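Local coordinates for ABC transporter periplasmic-binding protein YtfQ (Mycobacterium smegmatis, PDB 6HB0) that probably binds L-arabinofuranose or a related furanose sugar outside the cell membrane and hands it to its ABC transporter for import, at residues E46-N51 / L274-A279; R69-I72 / V78-F81. One frame throughout, in Å; residues are numbered along the deposited sequence.

Both contacts belong to the same lobe of the binding protein, with centres 14 Å apart, and strand 78-81 connects them. In interaction 2 the strand turns Ile79 to helix 61-73. The preceding residue, Val78, faces the other side of the parallel sheet and packs beneath the helix segment 274-279 of interaction 1: Val78 CG2 lies 3.6 Å from Ala275 O and 3.9 Å from Ala279 CB, while Val78 CG1 is 4.0 Å from Val278 CG2. Helices thus cover the sheet on both faces. Interaction 2 is plain core packing; the helix end of interaction 1 also carries Glu46, which binds zinc away from the contact, together with C-terminal tag histidines; no sugar is bound in this model.

Interaction 1. Residues E46-N51 / L274-A279; sequences EEAGVN and LAKKVA. With ZN (zinc ion), chain D.
Lys276 reaches out from its helix to the end of helix 38-48, where its ammonium group lies against Ala48 and its last methylene passes Val50. With CG beside the backbone N (chi1 -71°) and the chain extended beyond CG, the lysine is a straight rod directed at the neighbouring helix end. Its tip NZ donates to Ala48 O at 2.8 Å. NZ lies in the plane of the Ala48 carbonyl and is met by a lone pair of that oxygen, at a C=O...N angle of 133°. Ala48 CB stands 3.6 Å from the same NZ, close enough to pack beside the ammonium group without blocking it. Lower on the rod, Lys276 CE meets Val50 CG2 at 4.1 Å, the two side chains crossing at a slant.

The acceptor sits at a Schellman motif: Gly49 takes positive phi (74°), which glycine tolerates readily, and its N bonds back to Glu46 O at 3.2 Å. A carbonyl at the C-terminal end of a helix lies at the negative pole of the dipole, which should favour a lysine. In this lobe of a type I periplasmic binding protein, helix 38-48 forms the crossover between parallel strands 21-26 and 51-56, while helix 269-279 comes from far along the chain. Ala48 and Val50 also touch Met272, one turn before Lys276.

On helix 38-48, Glu46 holds a zinc ion through OE2 at 1.9 Å, with OE1 salt-bridged to Lys42. A water at 2.2 Å from the zinc, His318 and His322 complete the site; both histidines belong to a C-terminal run of six, evidently a purification tag.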
# COMPACT_ATOMS: atom_id res chain seq x y z
N GLU A 46 14.66 -13.26 11.47
CA GLU A 46 15.04 -13.77 12.80
C GLU A 46 14.00 -14.78 13.28
O GLU A 46 14.34 -15.91 13.68
CB GLU A 46 15.18 -12.65 13.78
CG GLU A 46 16.38 -11.75 13.57
CD GLU A 46 16.32 -10.45 14.32
OE1 GLU A 46 17.34 -9.80 14.39
OE2 GLU A 46 15.27 -10.04 14.85
N GLU A 47 12.72 -14.44 13.18
CA GLU A 47 11.67 -15.39 13.55
C GLU A 47 11.66 -16.67 12.73
O GLU A 47 11.36 -17.76 13.28
CB GLU A 47 10.28 -14.77 13.46
CG GLU A 47 9.95 -13.57 14.37
CD GLU A 47 10.64 -13.54 15.73
OE1 GLU A 47 10.05 -13.42 16.82
OE2 GLU A 47 11.88 -13.52 15.69
N ALA A 48 11.94 -16.59 11.44
CA ALA A 48 11.92 -17.79 10.64
C ALA A 48 13.22 -18.58 10.63
O ALA A 48 13.30 -19.59 9.95
CB ALA A 48 11.55 -17.44 9.18
N GLY A 49 14.26 -18.09 11.28
CA GLY A 49 15.54 -18.76 11.21
C GLY A 49 16.28 -18.60 9.90
O GLY A 49 17.10 -19.44 9.54
N VAL A 50 16.02 -17.50 9.19
CA VAL A 50 16.66 -17.22 7.92
C VAL A 50 17.85 -16.30 8.14
O VAL A 50 17.77 -15.34 8.88
CB VAL A 50 15.66 -16.60 6.93
CG1 VAL A 50 16.40 -16.13 5.69
CG2 VAL A 50 14.58 -17.62 6.57
N ASN A 51 18.96 -16.62 7.51
CA ASN A 51 20.13 -15.79 7.57
C ASN A 51 20.01 -14.71 6.48
O ASN A 51 20.18 -14.99 5.29
CB ASN A 51 21.37 -16.67 7.39
CG ASN A 51 22.63 -15.87 7.32
OD1 ASN A 51 22.69 -14.77 7.88
ND2 ASN A 51 23.63 -16.36 6.59
N LEU A 274 7.94 -18.09 1.53
CA LEU A 274 8.22 -18.26 0.13
C LEU A 274 9.68 -18.53 -0.18
O LEU A 274 9.99 -19.32 -1.06
CB LEU A 274 7.78 -17.02 -0.68
CG LEU A 274 6.28 -16.90 -0.71
CD1 LEU A 274 5.87 -15.45 -0.96
CD2 LEU A 274 5.66 -17.85 -1.71
N ALA A 275 10.58 -17.88 0.53
CA ALA A 275 12.00 -18.14 0.33
C ALA A 275 12.33 -19.62 0.60
O ALA A 275 13.01 -20.28 -0.18
CB ALA A 275 12.82 -17.23 1.20
N LYS A 276 11.77 -20.14 1.69
CA LYS A 276 11.94 -21.57 1.99
C LYS A 276 11.37 -22.47 0.89
O LYS A 276 12.02 -23.43 0.48
CB LYS A 276 11.32 -21.89 3.33
CG LYS A 276 12.11 -21.32 4.46
CD LYS A 276 11.41 -21.55 5.80
CE LYS A 276 12.27 -20.96 6.90
NZ LYS A 276 11.51 -20.90 8.18
N LYS A 277 10.19 -22.13 0.38
CA LYS A 277 9.58 -22.93 -0.66
C LYS A 277 10.41 -22.92 -1.93
O LYS A 277 10.68 -23.99 -2.50
CB LYS A 277 8.17 -22.44 -0.97
CG LYS A 277 7.21 -22.76 0.15
CD LYS A 277 5.82 -22.28 -0.20
CE LYS A 277 4.84 -22.71 0.89
NZ LYS A 277 3.56 -22.04 0.52
N VAL A 278 10.84 -21.73 -2.38
CA VAL A 278 11.55 -21.69 -3.64
C VAL A 278 12.96 -22.32 -3.50
O VAL A 278 13.45 -22.92 -4.43
CB VAL A 278 11.58 -20.27 -4.28
CG1 VAL A 278 10.18 -19.81 -4.57
CG2 VAL A 278 12.34 -19.28 -3.44
N ALA A 279 13.59 -22.21 -2.34
CA ALA A 279 14.88 -22.84 -2.14
C ALA A 279 14.76 -24.39 -2.21
O ALA A 279 15.66 -25.07 -2.68
CB ALA A 279 15.48 -22.43 -0.82
ZN ZN D . 14.73 -8.47 15.69
O HOH W 1 14.14 -6.48 14.86

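Interaction 2. Residues R69-I72 / V78-F81; sequences RSFI and VIAF
Phe71 CG (chi1 -65°) and Ile79 CG1 (chi1 -78°) both lie beside their own backbone N, and so turned the two side chains meet. Ile79 then continues almost straight (chi2 165°), carrying CD1 outward from the strand to the helix. The point of meeting is the root of the phenylalanine: Phe71 CB lies 3.7 Å from both CG1 and CD1 of Ile79. Farther out, Phe71 CD2 comes within 4.1 Å of Ile79 CG1, an oblique approach. The same methyl group that meets Phe71 CB also meets Ile72 CG1, at 4.1 Å from Ile79 CD1. One delta methyl therefore fits against two consecutive helix residues, a purely apolar fit that needs no polar partner.

Helix 61-73 links strand 51-56 to strand 78-81 as a beta-alpha-beta crossover, passing over strand 21-26 between them, in the manner of the Rossmann-like lobes of type I periplasmic binding proteins. The nearest CA atoms of the two segments, those of Phe71 and Ile79, are 7.2 Å apart, and the aromatic and aliphatic side chains fill the distance between helix and sheet. A beta-branched isoleucine suits the extended backbone of a central strand; here the main chain of Ile79 is hydrogen-bonded to Pro102 and to Ile104 of the adjoining strand 103-106.

The same layer continues into helix 90-98, since Ile72 and Ile79 both touch Thr96. Towards the surface, Arg69 forms a salt bridge with Glu95, joining the two helices outside the apolar core.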
# COMPACT_ATOMS: atom_id res chain seq x y z
N ARG A 69 24.36 -9.02 -8.08
CA ARG A 69 25.54 -9.74 -8.53
C ARG A 69 26.41 -10.19 -7.37
O ARG A 69 26.93 -11.30 -7.40
CB ARG A 69 26.38 -8.87 -9.46
CG ARG A 69 25.68 -8.60 -10.76
CD ARG A 69 26.51 -7.82 -11.73
NE ARG A 69 25.85 -7.98 -13.02
CZ ARG A 69 25.75 -7.04 -13.93
NH1 ARG A 69 26.24 -5.84 -13.70
NH2 ARG A 69 25.12 -7.29 -15.07
N SER A 70 26.55 -9.34 -6.37
CA SER A 70 27.32 -9.72 -5.19
C SER A 70 26.65 -10.86 -4.42
O SER A 70 27.33 -11.80 -3.96
CB SER A 70 27.57 -8.50 -4.33
OG SER A 70 27.94 -8.90 -3.04
N PHE A 71 25.32 -10.86 -4.34
CA PHE A 71 24.65 -12.02 -3.75
C PHE A 71 24.91 -13.29 -4.52
O PHE A 71 25.03 -14.37 -3.91
CB PHE A 71 23.12 -11.84 -3.63
CG PHE A 71 22.69 -10.76 -2.71
CD1 PHE A 71 23.35 -10.54 -1.50
CD2 PHE A 71 21.55 -10.01 -2.98
CE1 PHE A 71 22.94 -9.54 -0.64
CE2 PHE A 71 21.14 -9.02 -2.11
CZ PHE A 71 21.84 -8.78 -0.93
N ILE A 72 24.96 -13.21 -5.85
CA ILE A 72 25.28 -14.38 -6.64
C ILE A 72 26.68 -14.87 -6.29
O ILE A 72 26.87 -16.07 -6.04
CB ILE A 72 25.23 -14.12 -8.15
CG1 ILE A 72 23.81 -13.80 -8.60
CG2 ILE A 72 25.77 -15.33 -8.91
CD1 ILE A 72 23.79 -13.25 -10.01
N VAL A 78 18.63 -17.72 -1.97
CA VAL A 78 17.49 -17.00 -2.53
C VAL A 78 17.82 -15.52 -2.57
O VAL A 78 18.48 -15.00 -1.69
CB VAL A 78 16.22 -17.17 -1.65
CG1 VAL A 78 15.00 -16.53 -2.29
CG2 VAL A 78 15.95 -18.65 -1.41
N ILE A 79 17.39 -14.83 -3.62
CA ILE A 79 17.57 -13.41 -3.73
C ILE A 79 16.17 -12.78 -3.82
O ILE A 79 15.30 -13.26 -4.56
CB ILE A 79 18.38 -13.03 -4.98
CG1 ILE A 79 19.87 -13.30 -4.72
CG2 ILE A 79 18.22 -11.55 -5.32
CD1 ILE A 79 20.69 -13.29 -6.01
N ALA A 80 15.95 -11.74 -3.04
CA ALA A 80 14.75 -10.98 -3.15
C ALA A 80 15.16 -9.53 -3.25
O ALA A 80 16.17 -9.12 -2.70
CB ALA A 80 13.85 -11.21 -1.95
N PHE A 81 14.37 -8.77 -4.00
CA PHE A 81 14.57 -7.35 -4.01
C PHE A 81 13.30 -6.60 -4.35
O PHE A 81 12.35 -7.16 -4.86
CB PHE A 81 15.69 -6.94 -4.95
CG PHE A 81 15.41 -7.18 -6.42
CD1 PHE A 81 15.51 -8.45 -6.96
CD2 PHE A 81 15.19 -6.09 -7.28
CE1 PHE A 81 15.32 -8.66 -8.29
CE2 PHE A 81 15.00 -6.31 -8.63
CZ PHE A 81 15.04 -7.60 -9.13